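Local coordinates for Asl2047 protein (Nostoc sp., PDB 3HFN) that probably binds RNA as a hexameric cyanobacterial homologue of Hfq, with RNA-binding properties that differ from those of other Hfq proteins, at residues Lys29-Asp34 and Ala64-Gln69. Sequence-based numbering, arbitrary orientation.
Sequences KLVTGD and AIAYLQ
Lys29 and Tyr67 form an antiparallel hydrogen-bonded pair in which Lys29 N donates to Tyr67 O at 2.7 Å. Lys29 O accepts two amides: Ala66 N at 2.9 Å and Tyr67 N more weakly at 3.3 Å. Ala66 and Tyr67 thus both face Lys29, a classic beta bulge. Beyond it, Val31 N donates to Ala64 O at 2.8 Å, just where the chain enters the type I turn Leu30-Gly33.

On the face carrying Lys29 and Tyr67, a CH-pi contact forms: Lys29 CB sits 3.8 Å from the Tyr67 ring centroid, 16° off the normal. With CG anti to the backbone N (chi1 -165°), the lysine chain then runs alongside the tyrosine, CD approaching OH. Without the ring, as with an alanine at Tyr67, one flank of the Lys29 aliphatic chain would probably lose its cover and the chain would be less restrained.

Apolar contacts occupy the other face, where Leu30 CD1 meets Ile65 CG1 at 3.9 Å; past the strand end, Val31 CG1 reaches Ala66 CB at 4.1 Å.

The contact pairs the first and last strands of the Sm-type sheet, 25-30 and 65-70. Leu30 and Ile65 both pack on Ile60 of strand 57-61, while Tyr67 and Leu68 pair with a strand of a neighbouring subunit, continuing the sheet across the interface, the Sm-fold arrangement by which such rings close.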
# COMPACT_ATOMS: atom_id res chain seq x y z
N LYS A 29 5.39 13.27 -7.88
CA LYS A 29 3.94 13.13 -7.83
C LYS A 29 3.61 12.05 -6.85
O LYS A 29 3.85 10.88 -7.10
CB LYS A 29 3.29 12.83 -9.18
CG LYS A 29 1.80 13.04 -9.24
CD LYS A 29 1.48 14.46 -9.69
CE LYS A 29 -0.04 14.82 -9.67
NZ LYS A 29 -0.94 13.80 -10.27
N LEU A 30 3.06 12.48 -5.73
CA LEU A 30 2.64 11.58 -4.67
C LEU A 30 1.32 10.96 -5.05
O LEU A 30 0.58 11.51 -5.84
CB LEU A 30 2.61 12.29 -3.32
CG LEU A 30 3.87 12.30 -2.41
CD1 LEU A 30 5.20 12.18 -3.13
CD2 LEU A 30 3.84 13.53 -1.54
N VAL A 31 1.05 9.79 -4.51
CA VAL A 31 -0.10 8.98 -4.90
C VAL A 31 -1.38 9.60 -4.42
O VAL A 31 -2.47 9.00 -4.59
CB VAL A 31 0.02 7.54 -4.34
CG1 VAL A 31 1.39 6.99 -4.67
CG2 VAL A 31 -0.19 7.50 -2.84
N THR A 32 -1.21 10.79 -3.84
CA THR A 32 -2.27 11.67 -3.29
C THR A 32 -2.78 12.66 -4.33
O THR A 32 -3.89 13.14 -4.21
CB THR A 32 -1.73 12.47 -2.06
OG1 THR A 32 -1.20 11.57 -1.10
CG2 THR A 32 -2.80 13.25 -1.40
N GLY A 33 -1.96 12.96 -5.34
CA GLY A 33 -2.19 14.11 -6.21
C GLY A 33 -1.30 15.26 -5.81
O GLY A 33 -1.50 16.38 -6.23
N ASP A 34 -0.32 14.98 -4.97
CA ASP A 34 0.53 16.01 -4.42
C ASP A 34 1.73 16.23 -5.35
O ASP A 34 2.79 15.58 -5.16
CB ASP A 34 1.09 15.60 -3.03
CG ASP A 34 0.07 15.78 -1.85
OD1 ASP A 34 -0.44 16.91 -1.60
OD2 ASP A 34 -0.16 14.79 -1.09
N ALA A 64 4.69 6.95 -0.68
CA ALA A 64 3.61 7.72 -1.29
C ALA A 64 4.03 8.22 -2.69
O ALA A 64 3.40 9.11 -3.20
CB ALA A 64 3.33 8.87 -0.48
N ILE A 65 5.08 7.64 -3.27
CA ILE A 65 5.65 8.03 -4.49
C ILE A 65 5.15 7.34 -5.75
O ILE A 65 5.28 6.13 -5.93
CB ILE A 65 7.17 8.10 -4.51
CG1 ILE A 65 7.66 9.24 -3.55
CG2 ILE A 65 7.51 8.58 -5.84
CD1 ILE A 65 9.25 9.36 -3.43
N ALA A 66 4.57 8.10 -6.68
CA ALA A 66 4.03 7.51 -7.87
C ALA A 66 5.10 7.62 -8.90
O ALA A 66 5.44 6.67 -9.60
CB ALA A 66 2.80 8.32 -8.30
N TYR A 67 5.61 8.84 -9.05
CA TYR A 67 6.54 9.08 -10.11
C TYR A 67 7.22 10.38 -9.88
O TYR A 67 6.62 11.25 -9.26
CB TYR A 67 5.89 8.98 -11.50
CG TYR A 67 5.16 10.19 -11.97
CD1 TYR A 67 5.72 11.45 -11.94
CD2 TYR A 67 3.87 10.08 -12.48
CE1 TYR A 67 5.01 12.58 -12.38
CE2 TYR A 67 3.18 11.19 -12.94
CZ TYR A 67 3.74 12.43 -12.88
OH TYR A 67 3.04 13.55 -13.31
N LEU A 68 8.44 10.49 -10.42
CA LEU A 68 9.27 11.66 -10.27
C LEU A 68 9.79 12.09 -11.62
O LEU A 68 10.11 11.26 -12.43
CB LEU A 68 10.43 11.32 -9.36
CG LEU A 68 11.69 12.18 -9.41
CD1 LEU A 68 12.50 11.87 -8.20
CD2 LEU A 68 12.53 11.90 -10.64
N GLN A 69 9.91 13.40 -11.84
CA GLN A 69 10.50 13.95 -13.07
C GLN A 69 11.39 15.16 -12.82
O GLN A 69 11.07 16.02 -12.04
CB GLN A 69 9.43 14.40 -14.04
CG GLN A 69 8.03 14.03 -13.71
CD GLN A 69 7.06 14.40 -14.81
OE1 GLN A 69 7.05 15.53 -15.31
NE2 GLN A 69 6.19 13.46 -15.16